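Local atomic coordinates of diphthine synthase (Entamoeba histolytica, PDB entry 3I4T), a protein that probably transfers methyl groups from S-adenosylmethionine to a modified histidine of elongation factor 2 during diphthamide biosynthesis. Residues 135-140 / 241-246; 141-146 / 282-287; 152-157 / 164-169; 172-177 / 269-274. All blocks are in the same frame, centred on the assembly; numbering follows the deposited sequence. Where two conformers were deposited one is given.

Interaction 1: residues 135-140 / 241-246; sequences MNAIGC and RVACAD
Val242 and Ala243, the corner residues of a type II beta turn in the hairpin loop between strands 235-240 and 248-253, rest against Ala137 of helix 134-137 and Cys140 of the 3-10 segment that follows. The turn is identified by the Cys244 N to Arg241 O bond of 3.0 Å and by the change from extended Val242 to Ala243 with positive phi (72°). The contact is small, without hydrogen bonds across it and mostly apolar, 147 Å² over both sides, and one methyl group carries most of it. Val242 CG1 lies 3.5 Å from Ala137 CB, and it also comes within 4.1 Å of Ile138 N and 4.3 Å of Cys140 SG. A chi1 of 177° sets CG1 opposite the backbone N and directs it at the helix, where the chain passes into the 3-10 turn 138-140. Ala243 adds a looser touch, its CB 4.5 Å from Ala137 CB. Behind the turn Arg241 holds the loop side-on: NE and NH2 both donate to Asp246 O, at 3.0 Å and 3.1 Å, with the oxygen slightly tilted from the guanidinium plane. Arg241 NE also forms a salt bridge with Asp246 OD1, 3.3 Å away. Its third nitrogen, NH1, binds the carbonyls of Phe262 and Ala264. The guanidinium therefore ties the two ends of the loop together. Beyond the contact Ala137 meets Leu30, Cys140 packs on Met239 and Ile249 of the hairpin strands and on Tyr107 of the second subunit, and Ile138 turns to Leu181 of strand 180-187.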
# COMPACT_ATOMS: atom_id res chain seq x y z
N MET A 135 -0.14 -4.21 2.79
CA MET A 135 1.14 -3.89 2.17
C MET A 135 1.77 -2.56 2.59
O MET A 135 2.98 -2.47 2.72
CB MET A 135 1.01 -3.98 0.66
CG MET A 135 2.02 -4.94 0.04
SD MET A 135 1.25 -5.99 -1.21
CE MET A 135 -0.01 -6.83 -0.23
N ASN A 136 0.96 -1.52 2.81
CA ASN A 136 1.49 -0.30 3.40
C ASN A 136 1.49 -0.35 4.93
O ASN A 136 2.46 0.07 5.59
CB ASN A 136 0.83 0.99 2.83
CG ASN A 136 -0.68 0.87 2.64
OD1 ASN A 136 -1.15 0.15 1.76
ND2 ASN A 136 -1.45 1.61 3.44
N ALA A 137 0.42 -0.91 5.50
CA ALA A 137 0.21 -0.92 6.95
C ALA A 137 1.34 -1.53 7.78
O ALA A 137 1.56 -1.13 8.92
CB ALA A 137 -1.10 -1.59 7.28
N ILE A 138 2.03 -2.53 7.21
CA ILE A 138 3.16 -3.21 7.86
C ILE A 138 4.34 -2.25 8.13
O ILE A 138 5.34 -2.62 8.76
CB ILE A 138 3.67 -4.44 7.03
CG1 ILE A 138 3.92 -4.03 5.58
CG2 ILE A 138 2.70 -5.61 7.12
CD1 ILE A 138 4.95 -4.84 4.87
N GLY A 139 4.21 -1.03 7.62
CA GLY A 139 5.13 0.04 7.95
C GLY A 139 5.22 0.33 9.43
O GLY A 139 6.19 0.92 9.89
N CYS A 140 4.23 -0.11 10.20
CA CYS A 140 4.24 0.14 11.64
C CYS A 140 5.31 -0.66 12.36
O CYS A 140 5.57 -0.42 13.54
CB CYS A 140 2.86 -0.11 12.26
SG CYS A 140 2.24 -1.76 12.05
N ARG A 241 -3.10 -8.93 13.32
CA ARG A 241 -4.14 -7.91 13.34
C ARG A 241 -3.60 -6.49 13.05
O ARG A 241 -3.88 -5.54 13.78
CB ARG A 241 -4.95 -7.98 14.65
CG ARG A 241 -5.55 -9.36 14.88
CD ARG A 241 -6.13 -9.55 16.28
NE ARG A 241 -5.13 -9.41 17.34
CZ ARG A 241 -4.25 -10.34 17.69
NH1 ARG A 241 -4.19 -11.51 17.07
NH2 ARG A 241 -3.40 -10.09 18.68
N VAL A 242 -2.84 -6.37 11.97
CA VAL A 242 -2.26 -5.09 11.57
C VAL A 242 -3.36 -4.04 11.39
O VAL A 242 -4.40 -4.31 10.79
CB VAL A 242 -1.37 -5.24 10.31
CG1 VAL A 242 -0.83 -3.91 9.85
CG2 VAL A 242 -0.20 -6.18 10.60
N ALA A 243 -3.13 -2.86 11.97
CA ALA A 243 -4.05 -1.74 11.85
C ALA A 243 -5.35 -1.92 12.64
O ALA A 243 -6.27 -1.10 12.53
CB ALA A 243 -4.34 -1.43 10.36
N CYS A 244 -5.41 -2.97 13.45
CA CYS A 244 -6.52 -3.16 14.40
C CYS A 244 -6.14 -2.64 15.79
O CYS A 244 -4.96 -2.45 16.08
CB CYS A 244 -6.93 -4.64 14.47
SG CYS A 244 -7.33 -5.39 12.85
N ALA A 245 -7.13 -2.42 16.65
CA ALA A 245 -6.87 -1.99 18.02
C ALA A 245 -6.01 -2.98 18.85
O ALA A 245 -5.14 -2.56 19.63
CB ALA A 245 -8.18 -1.68 18.74
N ASP A 246 -6.23 -4.28 18.67
CA ASP A 246 -5.44 -5.29 19.40
C ASP A 246 -4.30 -5.84 18.55
O ASP A 246 -3.91 -7.00 18.68
CB ASP A 246 -6.32 -6.40 19.97
CG ASP A 246 -7.08 -7.17 18.89
OD1 ASP A 246 -7.03 -6.78 17.70
OD2 ASP A 246 -7.74 -8.18 19.25

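Interaction 2: residues 141-146 / 282-287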
# COMPACT_ATOMS: atom_id res chain seq x y z
N SER A 141 5.93 -1.59 11.64
CA SER A 141 7.03 -2.39 12.18
C SER A 141 8.29 -1.55 12.41
O SER A 141 9.12 -1.88 13.26
CB SER A 141 7.36 -3.52 11.21
OG SER A 141 7.73 -2.99 9.95
N GLY A 142 8.44 -0.48 11.63
CA GLY A 142 9.67 0.29 11.65
C GLY A 142 10.55 0.03 10.44
O GLY A 142 11.49 0.77 10.19
N LEU A 143 10.24 -1.02 9.69
CA LEU A 143 10.95 -1.29 8.45
C LEU A 143 10.50 -0.30 7.36
O LEU A 143 9.30 0.03 7.27
CB LEU A 143 10.78 -2.74 8.00
CG LEU A 143 11.45 -3.84 8.86
CD1 LEU A 143 10.89 -5.19 8.48
CD2 LEU A 143 13.00 -3.87 8.80
N GLN A 144 11.45 0.18 6.57
CA GLN A 144 11.19 1.08 5.45
C GLN A 144 10.54 0.32 4.30
O GLN A 144 11.09 -0.66 3.79
CB GLN A 144 12.48 1.73 4.97
CG GLN A 144 12.47 2.15 3.51
CD GLN A 144 11.83 3.51 3.26
OE1 GLN A 144 10.69 3.76 3.66
NE2 GLN A 144 12.57 4.39 2.59
N LEU A 145 9.36 0.80 3.91
CA LEU A 145 8.59 0.21 2.81
C LEU A 145 9.24 0.24 1.42
O LEU A 145 8.96 -0.63 0.59
CB LEU A 145 7.21 0.87 2.75
CG LEU A 145 6.30 0.73 3.98
CD1 LEU A 145 5.02 1.52 3.77
CD2 LEU A 145 6.01 -0.76 4.33
N TYR A 146 10.10 1.23 1.16
CA TYR A 146 10.81 1.27 -0.12
C TYR A 146 11.80 0.13 -0.21
O TYR A 146 12.15 -0.29 -1.30
CB TYR A 146 11.56 2.59 -0.33
CG TYR A 146 10.69 3.81 -0.35
CD1 TYR A 146 9.29 3.71 -0.51
CD2 TYR A 146 11.25 5.09 -0.22
CE1 TYR A 146 8.49 4.85 -0.52
CE2 TYR A 146 10.46 6.24 -0.23
CZ TYR A 146 9.09 6.11 -0.38
OH TYR A 146 8.30 7.24 -0.40
N ASP A 282 16.00 0.78 15.62
CA ASP A 282 15.49 1.55 16.75
C ASP A 282 13.97 1.36 16.92
O ASP A 282 13.47 1.31 18.05
CB ASP A 282 15.85 3.03 16.63
CG ASP A 282 17.36 3.31 16.69
OD1 ASP A 282 18.15 2.43 17.12
OD2 ASP A 282 17.77 4.42 16.28
N GLN A 283 13.24 1.23 15.81
CA GLN A 283 11.80 1.04 15.92
C GLN A 283 11.44 -0.40 16.26
O GLN A 283 10.53 -0.64 17.06
CB GLN A 283 11.08 1.52 14.65
CG GLN A 283 11.16 3.03 14.41
CD GLN A 283 10.71 3.85 15.61
OE1 GLN A 283 9.64 3.63 16.16
NE2 GLN A 283 11.53 4.81 16.00
N LEU A 284 12.15 -1.35 15.66
CA LEU A 284 11.89 -2.77 15.89
C LEU A 284 12.07 -3.15 17.36
O LEU A 284 11.37 -4.04 17.85
CB LEU A 284 12.80 -3.64 15.02
CG LEU A 284 12.46 -3.62 13.53
CD1 LEU A 284 13.62 -4.14 12.71
CD2 LEU A 284 11.17 -4.38 13.23
N GLU A 285 13.00 -2.47 18.02
CA GLU A 285 13.40 -2.79 19.39
C GLU A 285 12.23 -2.67 20.35
O GLU A 285 12.14 -3.42 21.32
CB GLU A 285 14.58 -1.92 19.82
CG GLU A 285 15.14 -2.22 21.20
CD GLU A 285 15.77 -3.60 21.31
OE1 GLU A 285 16.40 -4.07 20.33
OE2 GLU A 285 15.64 -4.22 22.39
N TYR A 286 11.31 -1.76 20.06
CA TYR A 286 10.05 -1.63 20.80
C TYR A 286 9.20 -2.90 20.85
O TYR A 286 8.31 -3.02 21.70
CB TYR A 286 9.21 -0.49 20.23
CG TYR A 286 9.79 0.88 20.49
CD1 TYR A 286 9.58 1.53 21.73
CD2 TYR A 286 10.55 1.53 19.52
CE1 TYR A 286 10.11 2.80 21.97
CE2 TYR A 286 11.08 2.80 19.76
CZ TYR A 286 10.86 3.43 20.98
OH TYR A 286 11.39 4.68 21.21
N PHE A 287 9.47 -3.84 19.94
CA PHE A 287 8.67 -5.05 19.83
C PHE A 287 9.50 -6.29 20.13
O PHE A 287 9.04 -7.40 19.90
CB PHE A 287 8.04 -5.18 18.43
CG PHE A 287 7.43 -3.92 17.92
CD1 PHE A 287 6.33 -3.35 18.57
CD2 PHE A 287 7.94 -3.29 16.79
CE1 PHE A 287 5.76 -2.16 18.10
CE2 PHE A 287 7.38 -2.10 16.31
CZ PHE A 287 6.29 -1.53 16.97
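Gly142 and Gln283 meet almost backbone to backbone: their CA atoms are only 4.8 Å apart, and Gln283 CB sits 3.5 Å from Gly142 CA. The glycine, with a positive phi of 104°, offers a bare CA to the helix 278-284; a CB at this position would point at Gln283 CB and clash with it, and the absence of a side chain is what allows the close approach. Just before it, the carbonyl of Ser141 is wedged between two side chains. Leu284 CD2 comes to 3.2 Å from Ser141 O, while Phe287 brings up the edge of its ring, CE2 being 3.5 Å from the same oxygen and the oxygen lying near the ring plane; hydrogen-bearing ring carbons, slightly positive, thus face the carbonyl. A backbone bond from Phe287 N to Leu284 O (2.8 Å) links the two residues that flank the carbonyl. Farther along, Leu143 CD2 meets Leu284 CD1 at 4.0 Å, the two side chains crossing obliquely. Gln283 takes no polar part here: its chain bends at chi2 (-53°) and carries the amide away to Gln120 of the second subunit. The loop is shaped from within by Ser141 OG, which accepts from Leu143 N at 3.2 Å (N-H...O 162°) and donates to Ile138 O. Leu284 and Phe287 also pack on Tyr251 and Ile249 of strand 248-253. The elements are an ST turn with a glycine at its centre, and against it a C-terminal helix that covers the outer strand of the mixed sheet, in the second half of a tetrapyrrole methylase fold.

Interaction 3: residues 152-157 / 164-169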
# COMPACT_ATOMS: atom_id res chain seq x y z
N VAL A 152 5.69 -12.51 -1.05
CA VAL A 152 5.58 -13.97 -1.21
C VAL A 152 4.42 -14.56 -0.39
O VAL A 152 3.99 -13.96 0.61
CB VAL A 152 6.90 -14.72 -0.89
CG1 VAL A 152 8.03 -14.21 -1.75
CG2 VAL A 152 7.25 -14.61 0.59
N SER A 153 3.93 -15.72 -0.82
CA SER A 153 2.80 -16.40 -0.17
C SER A 153 3.16 -17.80 0.27
O SER A 153 3.70 -18.59 -0.52
CB SER A 153 1.57 -16.46 -1.10
OG SER A 153 0.98 -15.17 -1.25
N VAL A 154 2.87 -18.10 1.53
CA VAL A 154 3.04 -19.45 2.06
C VAL A 154 1.68 -20.15 2.06
O VAL A 154 0.69 -19.59 2.52
CB VAL A 154 3.71 -19.44 3.45
CG1 VAL A 154 3.85 -20.86 3.99
CG2 VAL A 154 5.09 -18.81 3.36
N CYS A 155 1.65 -21.37 1.52
CA CYS A 155 0.43 -22.17 1.40
C CYS A 155 0.38 -23.30 2.42
O CYS A 155 1.42 -23.74 2.93
CB CYS A 155 0.32 -22.75 -0.01
SG CYS A 155 0.12 -21.49 -1.33
N PHE A 156 -0.84 -23.77 2.71
CA PHE A 156 -1.03 -24.97 3.52
C PHE A 156 -0.57 -26.22 2.76
O PHE A 156 -1.01 -26.46 1.64
CB PHE A 156 -2.50 -25.15 3.93
CG PHE A 156 -2.89 -24.37 5.15
CD1 PHE A 156 -2.31 -24.65 6.39
CD2 PHE A 156 -3.86 -23.37 5.07
CE1 PHE A 156 -2.67 -23.93 7.51
CE2 PHE A 156 -4.22 -22.65 6.20
CZ PHE A 156 -3.64 -22.93 7.42
N TRP A 157 0.29 -27.01 3.39
CA TRP A 157 0.74 -28.26 2.80
C TRP A 157 -0.30 -29.36 2.97
O TRP A 157 -1.03 -29.39 3.97
CB TRP A 157 2.07 -28.68 3.40
CG TRP A 157 3.24 -27.95 2.80
CD1 TRP A 157 3.20 -26.93 1.89
CD2 TRP A 157 4.62 -28.18 3.09
NE1 TRP A 157 4.48 -26.52 1.58
CE2 TRP A 157 5.37 -27.27 2.31
CE3 TRP A 157 5.31 -29.06 3.93
CZ2 TRP A 157 6.77 -27.21 2.35
CZ3 TRP A 157 6.70 -29.01 3.97
CH2 TRP A 157 7.42 -28.09 3.18
N SER A 164 7.08 -24.91 -2.26
CA SER A 164 7.98 -23.97 -1.61
C SER A 164 8.58 -22.96 -2.60
O SER A 164 9.73 -22.55 -2.47
CB SER A 164 9.09 -24.71 -0.86
OG SER A 164 9.83 -25.53 -1.74
N SER A 165 7.77 -22.56 -3.58
CA SER A 165 8.12 -21.57 -4.60
C SER A 165 8.57 -20.23 -4.05
O SER A 165 9.37 -19.54 -4.67
CB SER A 165 6.93 -21.32 -5.51
OG SER A 165 7.03 -22.12 -6.66
N TYR A 166 8.03 -19.84 -2.90
CA TYR A 166 8.39 -18.59 -2.26
C TYR A 166 9.87 -18.55 -1.88
O TYR A 166 10.46 -17.47 -1.79
CB TYR A 166 7.55 -18.39 -1.00
CG TYR A 166 7.61 -19.56 -0.03
CD1 TYR A 166 8.66 -19.69 0.87
CD2 TYR A 166 6.59 -20.51 -0.01
CE1 TYR A 166 8.70 -20.76 1.76
CE2 TYR A 166 6.62 -21.57 0.88
CZ TYR A 166 7.68 -21.69 1.77
OH TYR A 166 7.70 -22.74 2.65
N TYR A 167 10.46 -19.73 -1.67
CA TYR A 167 11.79 -19.85 -1.07
C TYR A 167 12.88 -19.17 -1.91
O TYR A 167 13.59 -18.31 -1.38
CB TYR A 167 12.13 -21.32 -0.74
CG TYR A 167 13.49 -21.57 -0.10
CD1 TYR A 167 13.71 -21.33 1.26
CD2 TYR A 167 14.55 -22.06 -0.86
CE1 TYR A 167 14.96 -21.57 1.84
CE2 TYR A 167 15.79 -22.30 -0.29
CZ TYR A 167 15.99 -22.05 1.07
OH TYR A 167 17.23 -22.30 1.63
N PRO A 168 13.00 -19.53 -3.22
CA PRO A 168 13.98 -18.86 -4.06
C PRO A 168 13.75 -17.36 -4.17
O PRO A 168 14.72 -16.62 -4.25
CB PRO A 168 13.79 -19.52 -5.44
CG PRO A 168 12.42 -20.08 -5.40
CD PRO A 168 12.24 -20.54 -3.98
N LYS A 169 12.49 -16.92 -4.16
CA LYS A 169 12.18 -15.48 -4.17
C LYS A 169 12.61 -14.75 -2.88
O LYS A 169 12.99 -13.58 -2.94
CB LYS A 169 10.69 -15.24 -4.41
CG LYS A 169 10.15 -15.78 -5.73
CD LYS A 169 8.64 -15.54 -5.85
CE LYS A 169 8.10 -16.24 -7.09
NZ LYS A 169 6.63 -16.08 -7.25
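Val154 sets its CG2 methyl over the face of the Tyr166 ring, and the pair joins strand 152-154 to helix 166-175 in a beta-alpha-beta unit completed by strand 180-187. Val154 CG2 stands 4.0 Å from the Tyr166 ring centroid and 10° off the ring normal, a CH-pi contact. The opposite face is covered by the chain leading into the helix, with Ser164 C above the ring and offset toward its rim. The ring is therefore clasped between the strand and the loop that leads toward helix 166-175. Its direction follows from chi1 of 54°, which sets CG between the backbone N and the carbonyl carbon, a crowded position that points the ring along the strand from Val152 toward Val154. At the root of the side chain the geometry changes: Val152 crosses Tyr166 at about a right angle, Val152 CB lying 3.7 Å from Tyr166 CB. The CG1 branch of Val152 reaches Lys169 CB at 3.9 Å, one helical turn on, where the two side chains run past each other in opposite directions; beyond this point the lysine chain extends away. Between the valines, Ser153 O approaches the ring obliquely, 3.5 Å from Tyr166 CD2. The contact has no hydrogen bond between the segments and is largely apolar, 298 Å² in total, under a strand paired with 180-187 through Val152 and Val154. The polar end of the ring is fixed from helix 211-225: the Tyr166 hydroxyl bonds to Gln217 OE1, while the NE2 of the same Gln217 amide donates to Cys155 O.

Interaction 4: residues 172-177 / 269-274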
# COMPACT_ATOMS: atom_id res chain seq x y z
N ILE A 172 16.39 -14.21 -3.30
CA ILE A 172 16.65 -13.02 -4.14
C ILE A 172 16.52 -11.71 -3.35
O ILE A 172 17.38 -10.82 -3.46
CB ILE A 172 15.76 -13.02 -5.40
CG1 ILE A 172 16.27 -14.08 -6.40
CG2 ILE A 172 15.71 -11.64 -6.07
CD1 ILE A 172 15.25 -14.47 -7.46
N ASN A 173 15.47 -11.60 -2.55
CA ASN A 173 15.26 -10.42 -1.74
C ASN A 173 16.42 -10.21 -0.78
O ASN A 173 16.92 -9.10 -0.63
CB ASN A 173 13.96 -10.52 -0.96
CG ASN A 173 12.74 -10.17 -1.78
OD1 ASN A 173 12.85 -9.82 -2.96
ND2 ASN A 173 11.57 -10.24 -1.16
N ARG A 174 16.87 -11.30 -0.17
CA ARG A 174 17.90 -11.22 0.83
C ARG A 174 19.30 -11.02 0.25
O ARG A 174 20.01 -10.14 0.69
CB ARG A 174 17.76 -12.35 1.86
CG ARG A 174 16.79 -11.89 2.95
CD ARG A 174 16.37 -12.92 3.94
NE ARG A 174 17.46 -13.40 4.78
CZ ARG A 174 17.83 -12.87 5.94
NH1 ARG A 174 17.23 -11.80 6.44
NH2 ARG A 174 18.82 -13.42 6.61
N ASP A 175 19.66 -11.81 -0.77
CA ASP A 175 20.90 -11.59 -1.54
C ASP A 175 21.05 -10.15 -2.02
O ASP A 175 22.16 -9.63 -2.12
CB ASP A 175 20.94 -12.48 -2.79
CG ASP A 175 21.14 -13.94 -2.49
OD1 ASP A 175 21.24 -14.32 -1.29
OD2 ASP A 175 21.20 -14.72 -3.47
N ASN A 176 19.93 -9.51 -2.34
CA ASN A 176 19.95 -8.13 -2.86
C ASN A 176 19.53 -7.08 -1.85
O ASN A 176 19.21 -5.94 -2.22
CB ASN A 176 19.09 -8.05 -4.11
CG ASN A 176 19.62 -8.94 -5.22
OD1 ASN A 176 20.67 -8.64 -5.80
ND2 ASN A 176 18.93 -10.04 -5.49
N ASN A 177 19.53 -7.48 -0.58
CA ASN A 177 19.41 -6.57 0.56
C ASN A 177 18.03 -5.88 0.67
O ASN A 177 17.95 -4.71 1.08
CB ASN A 177 20.57 -5.56 0.58
CG ASN A 177 20.72 -4.86 1.92
OD1 ASN A 177 20.48 -5.46 2.96
ND2 ASN A 177 21.11 -3.59 1.89
N LEU A 269 4.18 -12.28 8.26
CA LEU A 269 5.56 -12.30 8.70
C LEU A 269 6.41 -11.35 7.86
O LEU A 269 6.22 -11.25 6.65
CB LEU A 269 6.11 -13.73 8.56
CG LEU A 269 7.50 -14.01 9.13
CD1 LEU A 269 7.49 -13.88 10.64
CD2 LEU A 269 7.94 -15.39 8.72
N LEU A 270 7.33 -10.67 8.51
CA LEU A 270 8.31 -9.85 7.80
C LEU A 270 9.71 -10.41 8.01
O LEU A 270 10.16 -10.61 9.15
CB LEU A 270 8.26 -8.39 8.24
CG LEU A 270 6.91 -7.69 8.36
CD1 LEU A 270 7.13 -6.25 8.80
CD2 LEU A 270 6.11 -7.74 7.08
N ILE A 271 10.38 -10.68 6.90
CA ILE A 271 11.74 -11.13 6.94
C ILE A 271 12.64 -10.00 6.46
O ILE A 271 12.74 -9.75 5.25
CB ILE A 271 11.97 -12.42 6.10
CG1 ILE A 271 10.99 -13.52 6.54
CG2 ILE A 271 13.43 -12.88 6.23
CD1 ILE A 271 11.01 -14.77 5.64
N PRO A 272 13.28 -9.29 7.41
CA PRO A 272 14.14 -8.15 7.09
C PRO A 272 15.29 -8.55 6.18
O PRO A 272 15.68 -9.71 6.19
CB PRO A 272 14.70 -7.74 8.46
CG PRO A 272 13.71 -8.26 9.47
CD PRO A 272 13.13 -9.50 8.86
N ALA A 273 15.81 -7.60 5.40
CA ALA A 273 17.09 -7.80 4.68
C ALA A 273 18.24 -8.13 5.66
O ALA A 273 18.15 -7.80 6.84
CB ALA A 273 17.43 -6.56 3.86
N PRO A 274 19.33 -8.76 5.17
CA PRO A 274 20.49 -8.98 6.04
C PRO A 274 21.07 -7.71 6.70
O PRO A 274 21.66 -7.82 7.77
CB PRO A 274 21.51 -9.63 5.10
CG PRO A 274 20.65 -10.40 4.14
CD PRO A 274 19.49 -9.46 3.88
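Arg174 packs tightly over Ile271, the carbonyl of Pro272, and Pro274, whereas Asn177, three residues on, meets Ala273 at the rim. In the tight part the arginine chain crosses Ile271 at about a right angle, Arg174 CD being 3.7 Å from Ile271 CG2. A bend at chi3 (66°) then turns the guanidinium so that NH1 meets Pro272 O. That oxygen lies at the guanidinium edge, in plane, 2.6 Å from Arg174 NH1, but the N-H...O angle of 129° makes this a weak bond. Pro274 covers one face, its CG 4.2 Å above the guanidinium plane, and Pro274 CD also presses on the helix backbone at 3.3 Å from Arg174 O. The other side is more open. Pro274 packs on Arg174 with one side while the residue as a whole is exposed, and Asn177 is partly exposed; Ala273 CB approaches Asn177 C at 3.3 Å and Asn177 OD1 at 3.4 Å, with no hydrogen bond across the segments on this side. Asn177, with positive phi (67°), is the C-prime residue of a Schellman motif: its N bonds to Arg174 O, and Met178 N to Asn173 O. Its amide ND2 is taken by Gln275 OE1, and its carbonyl by Arg147. At the tight end the Arg174 NE binds Val229 O, so a second main-chain carbonyl holds the guanidinium. Across these segments, then, no carboxylate meets the arginine. Its charge is probably offset in part by these carbonyl dipoles, and it may also ease the negative end of the helix dipole.

How the interactions relate
From the N terminus, residues 135-146 supply the first halves of two contacts in succession: 135-140 waits for 241-246 (interaction 1) and 141-146 for 282-287 (interaction 2), so these two loops cross. Interaction 3 closes first, a short loop nested inside both, joining a strand to helix 166-175. The same helix ends in interaction 4, which follows interaction 3 in series, crosses interaction 1 and is nested within interaction 2. Leu270 of interaction 4 touches Ile138 of interaction 1 as well as Ser141 and Leu143 of interaction 2. Together the four tie helices and loops round the mixed sheet, and interactions 1, 2 and 4 also meet the second subunit.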